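Local coordinates for protein monomethylamine methyltransferase mtmB1 (PDB 1NTH) that transfers the methyl group of monomethylamine to the corrinoid cofactor of its partner protein MtmC, a step of methanogenesis from methylamine, at residues A338-M344 with A419-K423; E343-L347 with G446-L451; W303-N307 with Q333-C337. One frame throughout, in Å; residues are numbered along the deposited sequence. Where two conformers were deposited one is given.

Interaction 1 (A338-M344 with A419-K423)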
ATOM      1  N   ALA A 338     -32.592   5.811  31.066  1.00 22.89           N
ATOM      2  CA  ALA A 338     -31.690   6.148  32.160  1.00 23.07           C
ATOM      3  C   ALA A 338     -30.257   6.423  31.712  1.00 23.83           C
ATOM      4  O   ALA A 338     -29.817   5.951  30.660  1.00 23.05           O
ATOM      5  CB  ALA A 338     -31.706   5.032  33.197  1.00 23.53           C
ATOM      6  N   GLY A 339     -29.537   7.187  32.529  1.00 22.28           N
ATOM      7  CA  GLY A 339     -28.162   7.532  32.223  1.00 21.66           C
ATOM      8  C   GLY A 339     -27.162   6.556  32.815  1.00 21.60           C
ATOM      9  O   GLY A 339     -27.539   5.653  33.563  1.00 22.01           O
ATOM     10  N   PRO A 340     -25.868   6.721  32.501  1.00 21.31           N
ATOM     11  CA  PRO A 340     -24.811   5.842  33.007  1.00 21.19           C
ATOM     12  C   PRO A 340     -24.732   5.771  34.526  1.00 22.36           C
ATOM     13  O   PRO A 340     -25.136   6.698  35.231  1.00 23.19           O
ATOM     14  CB  PRO A 340     -23.540   6.444  32.406  1.00 21.39           C
ATOM     15  CG  PRO A 340     -24.024   7.078  31.152  1.00 20.83           C
ATOM     16  CD  PRO A 340     -25.303   7.739  31.600  1.00 21.43           C
ATOM     17  N   CYS A 341     -24.192   4.658  35.008  1.00 23.17           N
ATOM     18  CA  CYS A 341     -24.005   4.408  36.429  1.00 24.19           C
ATOM     19  C   CYS A 341     -25.313   4.328  37.210  1.00 24.24           C
ATOM     20  O   CYS A 341     -25.399   4.785  38.350  1.00 24.66           O
ATOM     21  CB  CYS A 341     -23.090   5.474  37.038  1.00 25.19           C
ATOM     22  SG  CYS A 341     -22.259   4.944  38.560  1.00 28.17           S
ATOM     23  N   THR A 342     -26.332   3.757  36.578  1.00 23.55           N
ATOM     24  CA  THR A 342     -27.623   3.555  37.223  1.00 22.72           C
ATOM     25  C   THR A 342     -28.056   2.142  36.870  1.00 23.75           C
ATOM     26  O   THR A 342     -27.768   1.646  35.775  1.00 22.58           O
ATOM     27  CB  THR A 342     -28.708   4.549  36.736  1.00 22.90           C
ATOM     28  OG1 THR A 342     -29.047   4.274  35.372  1.00 23.98           O
ATOM     29  CG2 THR A 342     -28.219   5.983  36.872  1.00 23.23           C
ATOM     30  N   GLU A 343     -28.735   1.485  37.800  1.00 23.11           N
ATOM     31  CA  GLU A 343     -29.184   0.126  37.573  1.00 23.79           C
ATOM     32  C   GLU A 343     -30.190   0.051  36.431  1.00 23.20           C
ATOM     33  O   GLU A 343     -30.160  -0.886  35.630  1.00 22.63           O
ATOM     34  CB  GLU A 343     -29.805  -0.438  38.848  1.00 26.24           C
ATOM     35  CG  GLU A 343     -30.081  -1.928  38.787  1.00 28.85           C
ATOM     36  CD  GLU A 343     -30.626  -2.464  40.093  1.00 30.92           C
ATOM     37  OE1 GLU A 343     -31.796  -2.165  40.416  1.00 33.06           O
ATOM     38  OE2 GLU A 343     -29.882  -3.174  40.799  1.00 31.39           O
ATOM     39  N   MET A 344     -31.071   1.044  36.338  1.00 22.60           N
ATOM     40  CA  MET A 344     -32.075   1.034  35.283  1.00 22.96           C
ATOM     41  C   MET A 344     -31.452   1.027  33.892  1.00 22.45           C
ATOM     42  O   MET A 344     -31.887   0.275  33.020  1.00 21.82           O
ATOM     43  CB  MET A 344     -33.017   2.232  35.407  1.00 23.30           C
ATOM     44  CG  MET A 344     -34.183   2.154  34.432  1.00 25.38           C
ATOM     45  SD  MET A 344     -35.397   3.460  34.653  1.00 26.27           S
ATOM     46  CE  MET A 344     -36.274   3.407  33.082  1.00 25.59           C
ATOM     47  N   ALA A 419     -36.984   8.031  35.124  1.00 28.93           N
ATOM     48  CA  ALA A 419     -35.708   7.377  34.859  1.00 27.79           C
ATOM     49  C   ALA A 419     -34.569   8.242  35.390  1.00 26.24           C
ATOM     50  O   ALA A 419     -34.511   9.439  35.117  1.00 27.10           O
ATOM     51  CB  ALA A 419     -35.539   7.151  33.360  1.00 27.58           C
ATOM     52  N   PRO A 420     -33.646   7.643  36.161  1.00 26.25           N
ATOM     53  CA  PRO A 420     -32.508   8.379  36.726  1.00 26.73           C
ATOM     54  C   PRO A 420     -31.588   8.958  35.650  1.00 27.45           C
ATOM     55  O   PRO A 420     -31.226   8.270  34.696  1.00 27.42           O
ATOM     56  CB  PRO A 420     -31.819   7.332  37.597  1.00 26.16           C
ATOM     57  CG  PRO A 420     -32.131   6.050  36.895  1.00 27.67           C
ATOM     58  CD  PRO A 420     -33.584   6.219  36.532  1.00 26.36           C
ATOM     59  N   ALA A 421     -31.214  10.223  35.823  1.00 26.86           N
ATOM     60  CA  ALA A 421     -30.358  10.934  34.874  1.00 26.48           C
ATOM     61  C   ALA A 421     -28.976  10.313  34.711  1.00 26.21           C
ATOM     62  O   ALA A 421     -28.360  10.426  33.652  1.00 26.48           O
ATOM     63  CB  ALA A 421     -30.220  12.393  35.296  1.00 27.03           C
ATOM     64  N   GLY A 422     -28.483   9.673  35.761  1.00 25.29           N
ATOM     65  CA  GLY A 422     -27.175   9.050  35.678  1.00 25.71           C
ATOM     66  C   GLY A 422     -26.032  10.042  35.725  1.00 25.90           C
ATOM     67  O   GLY A 422     -26.227  11.225  36.012  1.00 25.58           O
ATOM     68  N   LYS A 423     -24.833   9.559  35.418  1.00 25.54           N
ATOM     69  CA  LYS A 423     -23.641  10.394  35.454  1.00 25.48           C
ATOM     70  C   LYS A 423     -22.890  10.454  34.136  1.00 24.43           C
ATOM     71  O   LYS A 423     -23.088   9.621  33.252  1.00 23.11           O
ATOM     72  CB  LYS A 423     -22.695   9.881  36.542  1.00 28.75           C
ATOM     73  CG  LYS A 423     -23.295   9.905  37.938  1.00 31.88           C
ATOM     74  CD  LYS A 423     -22.283   9.470  38.979  1.00 35.19           C
ATOM     75  CE  LYS A 423     -22.849   9.607  40.385  1.00 37.79           C
ATOM     76  NZ  LYS A 423     -21.828   9.279  41.417  1.00 40.36           N
TER

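Interaction 2 (E343-L347 with G446-L451)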
ATOM      1  N   GLU A 343     -28.735   1.485  37.800  1.00 23.11           N
ATOM      2  CA  GLU A 343     -29.184   0.126  37.573  1.00 23.79           C
ATOM      3  C   GLU A 343     -30.190   0.051  36.431  1.00 23.20           C
ATOM      4  O   GLU A 343     -30.160  -0.886  35.630  1.00 22.63           O
ATOM      5  CB  GLU A 343     -29.805  -0.438  38.848  1.00 26.24           C
ATOM      6  CG  GLU A 343     -30.081  -1.928  38.787  1.00 28.85           C
ATOM      7  CD  GLU A 343     -30.626  -2.464  40.093  1.00 30.92           C
ATOM      8  OE1 GLU A 343     -31.796  -2.165  40.416  1.00 33.06           O
ATOM      9  OE2 GLU A 343     -29.882  -3.174  40.799  1.00 31.39           O
ATOM     10  N   MET A 344     -31.071   1.044  36.338  1.00 22.60           N
ATOM     11  CA  MET A 344     -32.075   1.034  35.283  1.00 22.96           C
ATOM     12  C   MET A 344     -31.452   1.027  33.892  1.00 22.45           C
ATOM     13  O   MET A 344     -31.887   0.275  33.020  1.00 21.82           O
ATOM     14  CB  MET A 344     -33.017   2.232  35.407  1.00 23.30           C
ATOM     15  CG  MET A 344     -34.183   2.154  34.432  1.00 25.38           C
ATOM     16  SD  MET A 344     -35.397   3.460  34.653  1.00 26.27           S
ATOM     17  CE  MET A 344     -36.274   3.407  33.082  1.00 25.59           C
ATOM     18  N   CYS A 345     -30.441   1.864  33.681  1.00 21.67           N
ATOM     19  CA  CYS A 345     -29.782   1.926  32.380  1.00 20.98           C
ATOM     20  C   CYS A 345     -29.285   0.542  31.975  1.00 20.02           C
ATOM     21  O   CYS A 345     -29.521   0.085  30.856  1.00 19.53           O
ATOM     22  CB  CYS A 345     -28.607   2.905  32.425  1.00 20.64           C
ATOM     23  SG  CYS A 345     -27.696   3.044  30.858  1.00 23.68           S
ATOM     24  N   LEU A 346     -28.599  -0.129  32.893  1.00 19.42           N
ATOM     25  CA  LEU A 346     -28.071  -1.458  32.618  1.00 20.58           C
ATOM     26  C   LEU A 346     -29.176  -2.477  32.357  1.00 20.56           C
ATOM     27  O   LEU A 346     -29.044  -3.325  31.477  1.00 21.60           O
ATOM     28  CB  LEU A 346     -27.189  -1.927  33.780  1.00 19.85           C
ATOM     29  CG  LEU A 346     -25.951  -1.065  34.046  1.00 21.36           C
ATOM     30  CD1 LEU A 346     -25.145  -1.663  35.192  1.00 21.55           C
ATOM     31  CD2 LEU A 346     -25.094  -0.984  32.777  1.00 21.48           C
ATOM     32  N   LEU A 347     -30.267  -2.396  33.114  1.00 20.25           N
ATOM     33  CA  LEU A 347     -31.371  -3.330  32.924  1.00 19.73           C
ATOM     34  C   LEU A 347     -32.097  -3.071  31.608  1.00 19.64           C
ATOM     35  O   LEU A 347     -32.551  -4.007  30.949  1.00 18.87           O
ATOM     36  CB  LEU A 347     -32.359  -3.242  34.096  1.00 21.62           C
ATOM     37  CG  LEU A 347     -31.826  -3.727  35.448  1.00 21.72           C
ATOM     38  CD1 LEU A 347     -32.898  -3.546  36.516  1.00 23.58           C
ATOM     39  CD2 LEU A 347     -31.416  -5.189  35.351  1.00 21.96           C
ATOM     40  N   GLY A 446     -24.981  -5.189  40.999  1.00 25.24           N
ATOM     41  CA  GLY A 446     -26.367  -5.244  41.419  1.00 25.35           C
ATOM     42  C   GLY A 446     -27.296  -5.616  40.282  1.00 26.47           C
ATOM     43  O   GLY A 446     -28.201  -6.434  40.448  1.00 26.45           O
ATOM     44  N   ALA A 447     -27.070  -5.011  39.120  1.00 25.08           N
ATOM     45  CA  ALA A 447     -27.898  -5.281  37.950  1.00 24.39           C
ATOM     46  C   ALA A 447     -27.705  -6.717  37.474  1.00 23.33           C
ATOM     47  O   ALA A 447     -28.668  -7.405  37.133  1.00 23.87           O
ATOM     48  CB  ALA A 447     -27.549  -4.304  36.831  1.00 23.88           C
ATOM     49  N   ARG A 448     -26.455  -7.166  37.459  1.00 24.42           N
ATOM     50  CA  ARG A 448     -26.133  -8.517  37.020  1.00 25.21           C
ATOM     51  C   ARG A 448     -26.825  -9.536  37.919  1.00 25.82           C
ATOM     52  O   ARG A 448     -27.349 -10.544  37.443  1.00 25.47           O
ATOM     53  CB  ARG A 448     -24.619  -8.728  37.066  1.00 28.17           C
ATOM     54  CG  ARG A 448     -24.105  -9.866  36.202  1.00 32.53           C
ATOM     55  CD  ARG A 448     -22.605 -10.026  36.407  1.00 35.89           C
ATOM     56  NE  ARG A 448     -21.943 -10.729  35.310  1.00 37.90           N
ATOM     57  CZ  ARG A 448     -21.365 -11.920  35.423  1.00 38.75           C
ATOM     58  NH1 ARG A 448     -21.368 -12.553  36.589  1.00 39.48           N
ATOM     59  NH2 ARG A 448     -20.764 -12.466  34.375  1.00 39.39           N
ATOM     60  N   LYS A 449     -26.825  -9.264  39.220  1.00 25.83           N
ATOM     61  CA  LYS A 449     -27.452 -10.160  40.184  1.00 26.80           C
ATOM     62  C   LYS A 449     -28.942 -10.318  39.902  1.00 25.91           C
ATOM     63  O   LYS A 449     -29.478 -11.422  39.971  1.00 26.79           O
ATOM     64  CB  LYS A 449     -27.242  -9.636  41.608  1.00 28.71           C
ATOM     65  CG  LYS A 449     -27.916 -10.477  42.687  1.00 33.48           C
ATOM     66  CD  LYS A 449     -27.466 -11.929  42.627  1.00 36.54           C
ATOM     67  CE  LYS A 449     -28.195 -12.776  43.661  1.00 40.17           C
ATOM     68  NZ  LYS A 449     -27.930 -12.298  45.047  1.00 42.23           N
ATOM     69  N   LYS A 450     -29.609  -9.214  39.581  1.00 25.45           N
ATOM     70  CA  LYS A 450     -31.035  -9.261  39.287  1.00 25.58           C
ATOM     71  C   LYS A 450     -31.308 -10.078  38.032  1.00 25.71           C
ATOM     72  O   LYS A 450     -32.312 -10.785  37.949  1.00 25.22           O
ATOM     73  CB  LYS A 450     -31.599  -7.847  39.129  1.00 26.68           C
ATOM     74  CG  LYS A 450     -31.670  -7.086  40.442  1.00 29.16           C
ATOM     75  CD  LYS A 450     -32.451  -5.790  40.313  1.00 29.90           C
ATOM     76  CE  LYS A 450     -32.576  -5.108  41.668  1.00 31.81           C
ATOM     77  NZ  LYS A 450     -33.434  -3.895  41.611  1.00 33.73           N
ATOM     78  N   LEU A 451     -30.413  -9.984  37.056  1.00 24.63           N
ATOM     79  CA  LEU A 451     -30.578 -10.738  35.819  1.00 24.69           C
ATOM     80  C   LEU A 451     -30.404 -12.228  36.091  1.00 25.21           C
ATOM     81  O   LEU A 451     -31.095 -13.060  35.505  1.00 25.16           O
ATOM     82  CB  LEU A 451     -29.568 -10.261  34.771  1.00 24.32           C
ATOM     83  CG  LEU A 451     -29.800  -8.840  34.243  1.00 24.19           C
ATOM     84  CD1 LEU A 451     -28.633  -8.420  33.359  1.00 24.85           C
ATOM     85  CD2 LEU A 451     -31.110  -8.787  33.463  1.00 24.60           C
TER

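Interaction 3 (W303-N307 with Q333-C337)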
ATOM      1  N   TRP A 303     -41.554   8.012  25.025  1.00 25.41           N
ATOM      2  CA  TRP A 303     -40.358   7.822  25.831  1.00 25.24           C
ATOM      3  C   TRP A 303     -39.034   8.008  25.095  1.00 25.13           C
ATOM      4  O   TRP A 303     -38.008   8.271  25.721  1.00 26.02           O
ATOM      5  CB  TRP A 303     -40.412   6.442  26.483  1.00 26.04           C
ATOM      6  CG  TRP A 303     -41.691   6.209  27.244  1.00 27.40           C
ATOM      7  CD1 TRP A 303     -42.571   5.180  27.070  1.00 26.62           C
ATOM      8  CD2 TRP A 303     -42.223   7.018  28.301  1.00 28.27           C
ATOM      9  NE1 TRP A 303     -43.618   5.296  27.955  1.00 29.01           N
ATOM     10  CE2 TRP A 303     -43.428   6.415  28.724  1.00 28.38           C
ATOM     11  CE3 TRP A 303     -41.795   8.193  28.936  1.00 28.64           C
ATOM     12  CZ2 TRP A 303     -44.216   6.947  29.752  1.00 30.10           C
ATOM     13  CZ3 TRP A 303     -42.580   8.725  29.961  1.00 30.05           C
ATOM     14  CH2 TRP A 303     -43.775   8.098  30.358  1.00 29.87           C
ATOM     15  N   GLY A 304     -39.057   7.871  23.773  1.00 24.30           N
ATOM     16  CA  GLY A 304     -37.840   8.039  22.996  1.00 23.39           C
ATOM     17  C   GLY A 304     -36.793   6.971  23.265  1.00 23.97           C
ATOM     18  O   GLY A 304     -35.600   7.196  23.056  1.00 25.79           O
ATOM     19  N   SER A 305     -37.242   5.808  23.728  1.00 21.87           N
ATOM     20  CA  SER A 305     -36.349   4.692  24.026  1.00 21.45           C
ATOM     21  C   SER A 305     -36.615   3.507  23.105  1.00 20.29           C
ATOM     22  O   SER A 305     -37.716   3.345  22.578  1.00 20.99           O
ATOM     23  CB  SER A 305     -36.518   4.244  25.479  1.00 21.96           C
ATOM     24  OG  SER A 305     -35.790   3.052  25.729  1.00 24.83           O
ATOM     25  N   THR A 306     -35.597   2.671  22.927  1.00 18.77           N
ATOM     26  CA  THR A 306     -35.701   1.494  22.076  1.00 17.62           C
ATOM     27  C   THR A 306     -35.972   0.226  22.887  1.00 17.93           C
ATOM     28  O   THR A 306     -36.128  -0.853  22.318  1.00 19.11           O
ATOM     29  CB  THR A 306     -34.395   1.269  21.293  1.00 18.00           C
ATOM     30  OG1 THR A 306     -33.302   1.234  22.218  1.00 17.72           O
ATOM     31  CG2 THR A 306     -34.172   2.381  20.278  1.00 18.66           C
ATOM     32  N   ASN A 307     -36.032   0.346  24.209  1.00 17.90           N
ATOM     33  CA  ASN A 307     -36.261  -0.831  25.036  1.00 18.75           C
ATOM     34  C   ASN A 307     -37.578  -0.875  25.806  1.00 19.93           C
ATOM     35  O   ASN A 307     -37.646  -1.442  26.898  1.00 20.93           O
ATOM     36  CB  ASN A 307     -35.091  -1.035  26.003  1.00 20.04           C
ATOM     37  CG  ASN A 307     -34.740   0.219  26.769  1.00 20.92           C
ATOM     38  OD1 ASN A 307     -33.742   0.881  26.476  1.00 22.59           O
ATOM     39  ND2 ASN A 307     -35.563   0.559  27.756  1.00 20.54           N
ATOM     40  N   GLN A 333     -29.979  -0.778  17.415  1.00 16.64           N
ATOM     41  CA  GLN A 333     -29.322   0.289  18.166  1.00 18.92           C
ATOM     42  C   GLN A 333     -30.000   0.516  19.517  1.00 18.22           C
ATOM     43  O   GLN A 333     -31.210   0.349  19.654  1.00 19.59           O
ATOM     44  CB  GLN A 333     -29.299   1.584  17.353  0.85 20.43           C
ATOM     45  CG  GLN A 333     -30.629   1.990  16.768  0.85 26.02           C
ATOM     46  CD  GLN A 333     -30.506   3.170  15.824  0.85 28.27           C
ATOM     47  OE1 GLN A 333     -30.286   4.300  16.248  0.85 32.92           O
ATOM     48  NE2 GLN A 333     -30.636   2.906  14.535  0.85 27.31           N
ATOM     49  N   TYR A 334     -29.197   0.905  20.503  1.00 17.78           N
ATOM     50  CA  TYR A 334     -29.640   1.075  21.890  1.00 17.61           C
ATOM     51  C   TYR A 334     -29.819   2.489  22.443  1.00 17.91           C
ATOM     52  O   TYR A 334     -28.856   3.250  22.531  1.00 17.53           O
ATOM     53  CB  TYR A 334     -28.655   0.328  22.802  1.00 16.73           C
ATOM     54  CG  TYR A 334     -28.638  -1.171  22.602  1.00 16.45           C
ATOM     55  CD1 TYR A 334     -28.403  -1.732  21.341  1.00 16.54           C
ATOM     56  CD2 TYR A 334     -28.910  -2.031  23.664  1.00 16.76           C
ATOM     57  CE1 TYR A 334     -28.453  -3.110  21.147  1.00 16.09           C
ATOM     58  CE2 TYR A 334     -28.958  -3.406  23.484  1.00 18.28           C
ATOM     59  CZ  TYR A 334     -28.737  -3.941  22.223  1.00 18.72           C
ATOM     60  OH  TYR A 334     -28.847  -5.298  22.039  1.00 20.75           O
ATOM     61  N   TYR A 335     -31.051   2.810  22.845  1.00 18.10           N
ATOM     62  CA  TYR A 335     -31.398   4.106  23.438  1.00 20.46           C
ATOM     63  C   TYR A 335     -32.142   3.944  24.762  1.00 20.72           C
ATOM     64  O   TYR A 335     -33.371   3.991  24.793  1.00 20.73           O
ATOM     65  CB  TYR A 335     -32.262   4.936  22.491  0.85 21.61           C
ATOM     66  CG  TYR A 335     -31.498   5.640  21.401  0.85 24.13           C
ATOM     67  CD1 TYR A 335     -31.298   5.041  20.158  0.85 27.06           C
ATOM     68  CD2 TYR A 335     -31.002   6.928  21.601  0.85 26.36           C
ATOM     69  CE1 TYR A 335     -30.630   5.713  19.137  0.85 28.67           C
ATOM     70  CE2 TYR A 335     -30.332   7.606  20.590  0.85 27.18           C
ATOM     71  CZ  TYR A 335     -30.153   6.997  19.362  0.85 28.83           C
ATOM     72  OH  TYR A 335     -29.530   7.692  18.352  0.85 30.57           O
ATOM     73  N   PRO A 336     -31.413   3.742  25.869  1.00 20.99           N
ATOM     74  CA  PRO A 336     -32.080   3.590  27.168  1.00 21.24           C
ATOM     75  C   PRO A 336     -32.535   4.958  27.679  1.00 22.15           C
ATOM     76  O   PRO A 336     -31.997   5.989  27.267  1.00 22.49           O
ATOM     77  CB  PRO A 336     -30.984   3.012  28.064  1.00 20.98           C
ATOM     78  CG  PRO A 336     -30.006   2.394  27.095  1.00 22.34           C
ATOM     79  CD  PRO A 336     -29.989   3.382  25.966  1.00 20.01           C
ATOM     80  N   CYS A 337     -33.518   4.967  28.575  1.00 23.14           N
ATOM     81  CA  CYS A 337     -34.015   6.213  29.154  1.00 24.52           C
ATOM     82  C   CYS A 337     -33.049   6.724  30.217  1.00 23.84           C
ATOM     83  O   CYS A 337     -32.730   7.915  30.268  1.00 25.41           O
ATOM     84  CB  CYS A 337     -35.381   6.001  29.816  1.00 24.87           C
ATOM     85  SG  CYS A 337     -36.752   5.694  28.697  1.00 29.46           S
TER

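Interaction 1 (A338-M344 with A419-K423)
Two backbone hydrogen bonds tie residues 338-344, which run into a helix, to the loop 419-423. Gly339 N donates to Pro420 O at 3.0 Å, and in the reverse direction Lys423 N donates to Pro340 O at 2.9 Å. Between these two bonds the main chains come very close: Gly339 CA sends a CH toward Ala421 O at 3.2 Å. Neither Gly339 nor Gly422 has a side chain to hold the backbones apart, and Gly422 also has the positive phi that suits glycine.

Around this seam the contact turns apolar. Thr342 has OG1 turned in toward its own loop, chi1 68°, where it bonds Gly339 O; that leaves CG2 to press on Gly422 CA at 3.5 Å, while CB sits against Pro420 CG. Ala338 CB touches the same ring carbon. Met344 reaches out fully extended, so that its SD lies 3.8 Å from Pro420 CD and its CE meets Ala419 CB. At the far end, the amine of Lys423 pairs with Glu439.

Thr342 is an N-cap residue, its OG1 also meeting Cys345 N; residues 338-344 are the linker from strand 330-333 into helix 343-359 of the TIM barrel, and loop 419-423 packs along it.

Interaction 2 (E343-L347 with G446-L451)
Glu343 swings CG anti to its backbone N (chi1 -170°) and stays extended to the carboxylate, which carries the acid across to helix 446-451. Lys450 starts differently, with CG anti to its carbonyl carbon, then runs out straight to meet it, the two chains crossing at about a right angle. The result is a salt bridge: Lys450 NZ reaches Glu343 OE1 at 2.7 Å from the syn side, though 32° out of the carboxylate plane. Lys450 CE is almost equally far from the two oxygens, and Glu343 OE2 sits beside Gly446 C at 3.6 Å.

Under the ion pair the helices pack through Ala447. Its CB fits between Glu343 CG and Leu346, where Leu346 CB and CD1 are both 3.9 Å away. Farther along, the Leu347 and Leu451 side chains run antiparallel alongside each other and touch through their CD2 atoms at 4.1 Å.

The short axes approach to 9.5 Å and cross at -47°, both running in the same general direction. Helix 380-393 adds Met385 against Ala447 and Val389 against Leu451, and Leu408 of helix 398-410 meets both Leu347 and Leu451, so the start of helix 343-359 and the late helix 438-454 share their apolar surface with two more helices.

Interaction 3 (W303-N307 with Q333-C337)
Ser305 and Thr306 grip the backbone of Tyr335 where two neighbouring beta-alpha loops of the TIM barrel meet, one following strand 293-300 and the other strand 330-333. Tyr335 O takes two bonds at once. Ser305 OG donates at 2.8 Å, tilted 19° from the carbonyl plane, and Thr306 N comes in at 3.2 Å, more steeply tilted.

Ser305 can do this because OG stands anti to its backbone N, chi1 172°, which directs the hydroxyl out to the carbonyl. The same oxygen accepts from Asn307 N, closing an ST turn, so one hydroxyl fixes both its own loop and the facing chain. Ser305 CB meanwhile packs on Cys337 SG at 3.5 Å.

In Thr306 the branches are shared out by a chi1 of 53°: OG1 lies between the backbone N and the carbonyl carbon and accepts a fairly straight bond from Tyr335 N at 2.8 Å, whereas CG2 falls beside the backbone N and rests against Tyr335 CB. That hydroxyl also bonds Gln352 of helix 343-359, whose amide in addition holds Gln333 O. Thus Thr306, through its side chain and its backbone N, brackets Tyr335 from N to O.

Asn307 CG likewise stands between its backbone N and carbonyl carbon. Glu348 OE2 accepts from both Asn307 ND2 and Cys337 N, so one carboxylate oxygen of helix 343-359 links the two loops. Trp303 touches Cys337 SG only loosely, through O and CB, while its indole turns away to meet the rings of His300 and Tyr416. With the Asn307 amide so placed, its OD1 lies 3.3 Å from Pro336 CA and 3.8 Å from Pro336 CB.

Overall arrangement
Interaction 3 comes first along the chain and lies deepest, about 11 Å from the chain centre, where loops after the parallel strands 293-300 and 330-333 meet. The second of these loops runs straight on into 338-344, so interaction 1 follows in series, its centre about 13 Å away, and Ala419 CB packs on Cys337 CB between them. Interactions 1 and 2, with centres about 11 Å apart, share Glu343 and Met344 at the start of helix 343-359: Met344 faces loop 419-423 and Glu343 faces helix 438-454. Interaction 3 thus joins successive beta-alpha loops, and interactions 1 and 2 join the start of helix 343-359 to the C-terminal part of the chain.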